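Predicted protease of the collagenase family (Methanopyrus kandleri, PDB 5D88) probably hydrolyses peptide bonds as a zinc-binding member of the U32 peptidase family with a TIM-barrel fold. Local coordinates at residues R23-C29 with S41-P47; H51-T55 with L83-T87. All coordinates share one frame; numbering follows the deposited sequence.

Contact 1: R23-C29 with S41-P47; sequences RRWYLCC and SDGIVVP
W25 lays its indole across G43 of the neighbouring parallel strand: G43 CA stands over one face of the six-membered ring, 3.9 Å from its centroid, in a CH-pi contact, while I44 O meets W25 CZ3 at the ring edge. With CG anti to the carbonyl carbon (chi1 -67°) the ring leans over G43, where a CB would run into CZ3; the lack of a side chain there makes room for the indole. On the side of the sheet that carries W25, V45 CG2 approaches W25 CE3 obliquely, at 4.0 Å.

Backbone bonds Y26 N to G43 O, V45 N to Y26 O and C28 N to V45 O join the strands. At their start D42 OD2 takes R24 N on its anti side, 2.8 Å away and nearly straight (164°), and D42 N returns a bond to R24 O. Y26 points to the other face, where its CE1 lies 3.0 Å from S41 OG, a hydroxyl hydrogen-bonded to P38 O. In one of two R24 conformers, NE and NH2 both reach Y26 OH in the guanidinium plane, a grip that may be partial; NH1 bridges to E239. A leucine replacing Y26 would probably open a gap beside S41 and deprive that conformer of its hydroxyl acceptor.

Backbone bonds and the D42 carboxylate thus tie the strands and W25 packs them, while the charges of R23 and R24 go to E185, E244 and E239.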
ATOM      1  N   ARG A  23     -18.263  20.116   9.779  1.00 46.93           N
ATOM      2  CA  ARG A  23     -18.725  19.021  10.618  1.00 45.23           C
ATOM      3  C   ARG A  23     -17.534  18.345  11.283  1.00 39.22           C
ATOM      4  O   ARG A  23     -16.505  18.107  10.646  1.00 39.42           O
ATOM      5  CB  ARG A  23     -19.546  18.039   9.788  1.00 46.58           C
ATOM      6  CG  ARG A  23     -20.820  18.688   9.299  1.00 48.52           C
ATOM      7  CD  ARG A  23     -21.677  17.756   8.483  1.00 49.34           C
ATOM      8  NE  ARG A  23     -20.964  17.248   7.316  1.00 48.55           N
ATOM      9  CZ  ARG A  23     -20.836  17.895   6.160  1.00 45.96           C
ATOM     10  NH1 ARG A  23     -21.375  19.104   5.988  1.00 47.18           N
ATOM     11  NH2 ARG A  23     -20.158  17.321   5.169  1.00 44.24           N
ATOM     12  N   ARG A  24     -17.671  18.041  12.573  1.00 37.82           N
ATOM     13  CA  ARG A  24     -16.539  17.613  13.391  0.55 38.45           C
ATOM     14  C   ARG A  24     -16.762  16.206  13.924  1.00 36.72           C
ATOM     15  O   ARG A  24     -17.763  15.940  14.601  1.00 34.55           O
ATOM     16  CB  ARG A  24     -16.298  18.586  14.542  0.55 42.06           C
ATOM     17  CG  ARG A  24     -15.877  19.959  14.046  0.55 46.94           C
ATOM     18  CD  ARG A  24     -15.434  20.868  15.171  0.55 51.13           C
ATOM     19  NE  ARG A  24     -14.298  20.349  15.937  0.55 52.76           N
ATOM     20  CZ  ARG A  24     -13.019  20.548  15.630  0.55 55.47           C
ATOM     21  NH1 ARG A  24     -12.679  21.239  14.553  0.55 56.01           N
ATOM     22  NH2 ARG A  24     -12.068  20.053  16.409  0.55 56.92           N
ATOM     23  N   TRP A  25     -15.811  15.331  13.636  1.00 32.05           N
ATOM     24  CA  TRP A  25     -15.821  13.934  14.020  1.00 30.72           C
ATOM     25  C   TRP A  25     -14.617  13.643  14.901  1.00 30.35           C
ATOM     26  O   TRP A  25     -13.518  14.151  14.652  1.00 33.88           O
ATOM     27  CB  TRP A  25     -15.777  13.060  12.777  1.00 31.25           C
ATOM     28  CG  TRP A  25     -17.013  13.164  11.963  1.00 33.64           C
ATOM     29  CD1 TRP A  25     -17.328  14.133  11.056  1.00 34.27           C
ATOM     30  CD2 TRP A  25     -18.113  12.264  11.987  1.00 31.35           C
ATOM     31  NE1 TRP A  25     -18.562  13.883  10.514  1.00 34.03           N
ATOM     32  CE2 TRP A  25     -19.066  12.739  11.073  1.00 32.35           C
ATOM     33  CE3 TRP A  25     -18.387  11.100  12.697  1.00 32.66           C
ATOM     34  CZ2 TRP A  25     -20.266  12.079  10.843  1.00 31.65           C
ATOM     35  CZ3 TRP A  25     -19.574  10.454  12.473  1.00 33.00           C
ATOM     36  CH2 TRP A  25     -20.500  10.942  11.559  1.00 32.49           C
ATOM     37  N   TYR A  26     -14.821  12.816  15.919  1.00 30.06           N
ATOM     38  CA  TYR A  26     -13.763  12.447  16.848  1.00 30.16           C
ATOM     39  C   TYR A  26     -13.591  10.935  16.892  1.00 29.43           C
ATOM     40  O   TYR A  26     -14.567  10.188  16.987  1.00 31.65           O
ATOM     41  CB  TYR A  26     -14.059  12.979  18.250  1.00 31.68           C
ATOM     42  CG  TYR A  26     -13.896  14.463  18.326  1.00 36.63           C
ATOM     43  CD1 TYR A  26     -14.903  15.314  17.913  1.00 39.11           C
ATOM     44  CD2 TYR A  26     -12.704  15.015  18.767  1.00 40.65           C
ATOM     45  CE1 TYR A  26     -14.735  16.689  17.962  1.00 42.02           C
ATOM     46  CE2 TYR A  26     -12.529  16.361  18.800  1.00 42.37           C
ATOM     47  CZ  TYR A  26     -13.543  17.199  18.406  1.00 44.51           C
ATOM     48  OH  TYR A  26     -13.329  18.555  18.466  1.00 50.28           O
ATOM     49  N   LEU A  27     -12.343  10.501  16.831  1.00 29.34           N
ATOM     50  CA  LEU A  27     -12.006   9.109  17.063  1.00 27.92           C
ATOM     51  C   LEU A  27     -12.367   8.723  18.492  1.00 29.74           C
ATOM     52  O   LEU A  27     -12.145   9.489  19.433  1.00 31.63           O
ATOM     53  CB  LEU A  27     -10.503   8.900  16.820  1.00 29.09           C
ATOM     54  CG  LEU A  27      -9.993   7.477  17.053  1.00 32.68           C
ATOM     55  CD1 LEU A  27     -10.434   6.533  15.943  1.00 33.81           C
ATOM     56  CD2 LEU A  27      -8.491   7.458  17.212  1.00 34.40           C
ATOM     57  N   CYS A  28     -12.927   7.527  18.658  1.00 29.30           N
ATOM     58  CA  CYS A  28     -13.233   7.018  19.987  1.00 30.16           C
ATOM     59  C   CYS A  28     -12.816   5.558  20.046  1.00 31.81           C
ATOM     60  O   CYS A  28     -13.403   4.719  19.347  1.00 31.33           O
ATOM     61  CB  CYS A  28     -14.717   7.189  20.307  1.00 34.71           C
ATOM     62  SG  CYS A  28     -15.144   6.571  21.906  1.00 38.75           S
ATOM     63  N   CYS A  29     -11.824   5.259  20.899  1.00 32.83           N
ATOM     64  CA  CYS A  29     -11.231   3.929  20.984  1.00 34.74           C
ATOM     65  C   CYS A  29     -11.637   3.164  22.223  1.00 36.22           C
ATOM     66  O   CYS A  29     -11.241   1.998  22.369  1.00 37.13           O
ATOM     67  CB  CYS A  29      -9.705   4.006  20.956  1.00 38.61           C
ATOM     68  SG  CYS A  29      -9.083   4.624  19.429  1.00 40.21           S
ATOM     69  N   SER A  41     -20.001  17.957  19.267  1.00 54.35           N
ATOM     70  CA  SER A  41     -19.462  17.246  18.126  1.00 48.07           C
ATOM     71  C   SER A  41     -20.584  16.655  17.282  1.00 46.48           C
ATOM     72  O   SER A  41     -21.698  16.398  17.754  1.00 48.06           O
ATOM     73  CB  SER A  41     -18.525  16.150  18.593  1.00 48.16           C
ATOM     74  OG  SER A  41     -17.442  16.716  19.313  1.00 53.47           O
ATOM     75  N   ASP A  42     -20.282  16.452  16.005  1.00 41.68           N
ATOM     76  CA  ASP A  42     -21.286  15.879  15.125  1.00 41.57           C
ATOM     77  C   ASP A  42     -21.317  14.363  15.242  1.00 37.45           C
ATOM     78  O   ASP A  42     -22.393  13.755  15.202  1.00 38.74           O
ATOM     79  CB  ASP A  42     -21.029  16.334  13.692  1.00 45.44           C
ATOM     80  CG  ASP A  42     -21.288  17.821  13.518  1.00 50.01           C
ATOM     81  OD1 ASP A  42     -22.470  18.214  13.500  1.00 53.30           O
ATOM     82  OD2 ASP A  42     -20.321  18.599  13.431  1.00 50.20           O
ATOM     83  N   GLY A  43     -20.167  13.739  15.441  1.00 35.56           N
ATOM     84  CA  GLY A  43     -20.147  12.290  15.468  1.00 33.47           C
ATOM     85  C   GLY A  43     -18.830  11.750  15.978  1.00 31.88           C
ATOM     86  O   GLY A  43     -17.870  12.488  16.210  1.00 31.45           O
ATOM     87  N   ILE A  44     -18.817  10.439  16.176  1.00 30.39           N
ATOM     88  CA  ILE A  44     -17.608   9.722  16.544  1.00 29.40           C
ATOM     89  C   ILE A  44     -17.312   8.661  15.494  1.00 28.85           C
ATOM     90  O   ILE A  44     -18.205   8.183  14.777  1.00 29.68           O
ATOM     91  CB  ILE A  44     -17.707   9.091  17.950  1.00 33.43           C
ATOM     92  CG1 ILE A  44     -18.912   8.155  18.024  1.00 33.53           C
ATOM     93  CG2 ILE A  44     -17.784  10.196  19.011  1.00 34.28           C
ATOM     94  CD1 ILE A  44     -18.729   6.993  18.938  1.00 36.73           C
ATOM     95  N   VAL A  45     -16.026   8.318  15.402  1.00 28.03           N
ATOM     96  CA  VAL A  45     -15.502   7.276  14.522  1.00 27.11           C
ATOM     97  C   VAL A  45     -14.918   6.209  15.427  1.00 28.34           C
ATOM     98  O   VAL A  45     -14.020   6.501  16.222  1.00 28.99           O
ATOM     99  CB  VAL A  45     -14.434   7.835  13.564  1.00 28.35           C
ATOM    100  CG1 VAL A  45     -13.812   6.740  12.714  1.00 28.48           C
ATOM    101  CG2 VAL A  45     -15.040   8.902  12.699  1.00 29.94           C
ATOM    102  N   VAL A  46     -15.428   4.986  15.329  1.00 27.61           N
ATOM    103  CA  VAL A  46     -15.065   3.916  16.243  1.00 27.40           C
ATOM    104  C   VAL A  46     -14.446   2.771  15.443  1.00 25.23           C
ATOM    105  O   VAL A  46     -15.052   2.279  14.478  1.00 26.21           O
ATOM    106  CB  VAL A  46     -16.274   3.439  17.077  1.00 30.87           C
ATOM    107  CG1 VAL A  46     -17.393   2.954  16.209  1.00 36.57           C
ATOM    108  CG2 VAL A  46     -15.868   2.361  18.046  1.00 30.57           C
ATOM    109  N   PRO A  47     -13.235   2.333  15.783  1.00 25.37           N
ATOM    110  CA  PRO A  47     -12.614   1.208  15.067  1.00 25.03           C
ATOM    111  C   PRO A  47     -13.383  -0.072  15.307  1.00 25.07           C
ATOM    112  O   PRO A  47     -13.638  -0.437  16.460  1.00 27.18           O
ATOM    113  CB  PRO A  47     -11.209   1.115  15.685  1.00 25.48           C
ATOM    114  CG  PRO A  47     -11.018   2.354  16.405  1.00 26.99           C
ATOM    115  CD  PRO A  47     -12.355   2.839  16.842  1.00 25.59           C
TER

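Contact 2: H51-T55 with L83-T87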
ATOM      1  N   HIS A  51     -12.623  -6.499  12.138  1.00 23.72           N
ATOM      2  CA  HIS A  51     -12.867  -6.480  10.710  1.00 24.95           C
ATOM      3  C   HIS A  51     -11.776  -5.794   9.903  1.00 25.98           C
ATOM      4  O   HIS A  51     -11.882  -5.744   8.670  1.00 25.16           O
ATOM      5  CB  HIS A  51     -14.225  -5.853  10.463  1.00 28.41           C
ATOM      6  CG  HIS A  51     -15.321  -6.676  11.048  1.00 32.84           C
ATOM      7  ND1 HIS A  51     -16.202  -6.204  11.995  1.00 39.03           N
ATOM      8  CD2 HIS A  51     -15.628  -7.979  10.862  1.00 32.21           C
ATOM      9  CE1 HIS A  51     -17.032  -7.175  12.339  1.00 39.10           C
ATOM     10  NE2 HIS A  51     -16.704  -8.263  11.666  1.00 37.98           N
ATOM     11  N   GLY A  52     -10.715  -5.310  10.559  1.00 23.66           N
ATOM     12  CA  GLY A  52      -9.545  -4.792   9.876  1.00 22.63           C
ATOM     13  C   GLY A  52      -9.467  -3.280   9.862  1.00 21.80           C
ATOM     14  O   GLY A  52     -10.300  -2.596   9.253  1.00 22.30           O
ATOM     15  N   VAL A  53      -8.455  -2.762  10.555  1.00 21.51           N
ATOM     16  CA  VAL A  53      -8.196  -1.334  10.694  1.00 22.34           C
ATOM     17  C   VAL A  53      -6.736  -1.080  10.321  1.00 22.13           C
ATOM     18  O   VAL A  53      -5.834  -1.735  10.857  1.00 22.31           O
ATOM     19  CB  VAL A  53      -8.485  -0.846  12.128  1.00 22.82           C
ATOM     20  CG1 VAL A  53      -8.184   0.654  12.240  1.00 22.72           C
ATOM     21  CG2 VAL A  53      -9.950  -1.127  12.497  1.00 24.27           C
ATOM     22  N   ALA A  54      -6.508  -0.148   9.388  1.00 22.36           N
ATOM     23  CA  ALA A  54      -5.160   0.263   8.995  1.00 22.17           C
ATOM     24  C   ALA A  54      -4.653   1.472   9.765  1.00 21.46           C
ATOM     25  O   ALA A  54      -3.436   1.653   9.904  1.00 23.53           O
ATOM     26  CB  ALA A  54      -5.125   0.584   7.500  1.00 21.47           C
ATOM     27  N   THR A  55      -5.549   2.332  10.226  1.00 21.69           N
ATOM     28  CA  THR A  55      -5.132   3.487  11.008  1.00 22.42           C
ATOM     29  C   THR A  55      -4.373   3.001  12.236  1.00 22.39           C
ATOM     30  O   THR A  55      -4.780   2.034  12.884  1.00 23.08           O
ATOM     31  CB  THR A  55      -6.358   4.314  11.401  1.00 24.79           C
ATOM     32  OG1 THR A  55      -6.890   4.971  10.237  1.00 25.43           O
ATOM     33  CG2 THR A  55      -6.021   5.397  12.386  1.00 27.38           C
ATOM     34  N   LEU A  83     -14.928   2.615  11.703  1.00 25.01           N
ATOM     35  CA  LEU A  83     -13.639   2.665  11.022  1.00 24.62           C
ATOM     36  C   LEU A  83     -13.215   1.238  10.704  1.00 22.83           C
ATOM     37  O   LEU A  83     -12.908   0.450  11.608  1.00 25.17           O
ATOM     38  CB  LEU A  83     -12.597   3.381  11.882  1.00 23.25           C
ATOM     39  CG  LEU A  83     -11.187   3.540  11.310  1.00 24.76           C
ATOM     40  CD1 LEU A  83     -11.199   4.445  10.064  1.00 27.26           C
ATOM     41  CD2 LEU A  83     -10.282   4.116  12.361  1.00 27.26           C
ATOM     42  N   MET A  84     -13.204   0.920   9.415  1.00 22.94           N
ATOM     43  CA  MET A  84     -12.878  -0.413   8.894  1.00 21.23           C
ATOM     44  C   MET A  84     -11.998  -0.192   7.668  1.00 22.75           C
ATOM     45  O   MET A  84     -12.319  -0.582   6.551  1.00 23.85           O
ATOM     46  CB  MET A  84     -14.138  -1.205   8.540  1.00 24.14           C
ATOM     47  CG  MET A  84     -13.856  -2.672   8.297  1.00 27.44           C
ATOM     48  SD  MET A  84     -15.363  -3.596   8.010  1.00 27.78           S
ATOM     49  CE  MET A  84     -15.850  -2.831   6.505  1.00 29.48           C
ATOM     50  N   ASP A  85     -10.859   0.477   7.874  1.00 21.31           N
ATOM     51  CA  ASP A  85     -10.091   1.022   6.763  1.00 21.24           C
ATOM     52  C   ASP A  85      -8.840   0.220   6.454  1.00 21.67           C
ATOM     53  O   ASP A  85      -7.854   0.780   5.983  1.00 22.40           O
ATOM     54  CB  ASP A  85      -9.746   2.490   6.995  1.00 21.84           C
ATOM     55  CG  ASP A  85      -8.796   2.724   8.151  1.00 22.74           C
ATOM     56  OD1 ASP A  85      -8.559   1.838   8.968  1.00 23.22           O
ATOM     57  OD2 ASP A  85      -8.279   3.849   8.235  1.00 26.13           O
ATOM     58  N   PHE A  86      -8.893  -1.092   6.645  1.00 21.12           N
ATOM     59  CA  PHE A  86      -7.810  -1.955   6.209  1.00 21.75           C
ATOM     60  C   PHE A  86      -7.398  -1.661   4.772  1.00 21.19           C
ATOM     61  O   PHE A  86      -8.235  -1.384   3.903  1.00 23.17           O
ATOM     62  CB  PHE A  86      -8.192  -3.438   6.347  1.00 22.38           C
ATOM     63  CG  PHE A  86      -9.380  -3.864   5.538  1.00 22.41           C
ATOM     64  CD1 PHE A  86      -9.231  -4.218   4.208  1.00 23.05           C
ATOM     65  CD2 PHE A  86     -10.634  -3.953   6.127  1.00 22.25           C
ATOM     66  CE1 PHE A  86     -10.295  -4.643   3.479  1.00 25.14           C
ATOM     67  CE2 PHE A  86     -11.725  -4.388   5.405  1.00 24.37           C
ATOM     68  CZ  PHE A  86     -11.559  -4.728   4.071  1.00 26.30           C
ATOM     69  N   THR A  87      -6.089  -1.748   4.521  1.00 21.29           N
ATOM     70  CA  THR A  87      -5.556  -1.565   3.181  1.00 21.60           C
ATOM     71  C   THR A  87      -5.242  -2.878   2.494  1.00 22.52           C
ATOM     72  O   THR A  87      -4.846  -2.874   1.317  1.00 22.95           O
ATOM     73  CB  THR A  87      -4.312  -0.669   3.229  1.00 21.70           C
ATOM     74  OG1 THR A  87      -3.368  -1.159   4.195  1.00 23.50           O
ATOM     75  CG2 THR A  87      -4.737   0.756   3.576  1.00 23.03           C
TER
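D85 holds the loop at A54 and T55 with both carboxylate oxygens. OD1 accepts two amides that arrive from one face of the carboxylate: A54 N at 2.9 Å, well above the plane, and T55 N at 3.3 Å on the syn side. OD2 uses its syn lone pair for T55 OG1 at 2.7 Å and has S140 OG as a further partner. With CG between the backbone N and the carbonyl carbon (chi1 66°), the carboxylate is brought up to these donors.

M84 can be followed along its length. CB lies 4.1 Å from G52 O; CG is equally near H51 O and G52 O; SD touches H51 CB at 3.5 Å and lies oblique to the imidazole. The bend at chi3 (65°) then turns CE off the chain's extended course, in a side chain that packs on T105, L106, L109 and L125.

G52 O also takes a weak bond from F86 N and lies at the edge of the F86 ring. A CB on residue 52 would strike F86 CD2, and its backbone angles themselves call for glycine. V53 CG1 meets L83 CD2 at 4.0 Å, the two side chains crossing at about a right angle.

Beta-alpha loops packed side by side after successive strands are characteristic of the C-terminal end of a TIM barrel, and here T87 stands beside C88, which binds the zinc ion together with H209.

The centres of contacts 1 and 2 lie 15 Å apart, and strand 43-47 leads from one to the other. Along the chain they come in series: contact 1 pairs the first two strands of the eight-stranded parallel barrel, and contact 2 follows, between the loops that leave strands 43-47 and 79-83. They touch directly, V46 O lying 2.8 Å from L83 N in a probable hydrogen bond, with V45 and P47 packed on L83 and P47 on V53. The pairing of strands 43-47 and 79-83 thus joins the two contacts, and the loops leaving those strands pack on each other at the C-terminal end of the barrel; contact 2, unlike contact 1, lies near the zinc site of C88 and H209.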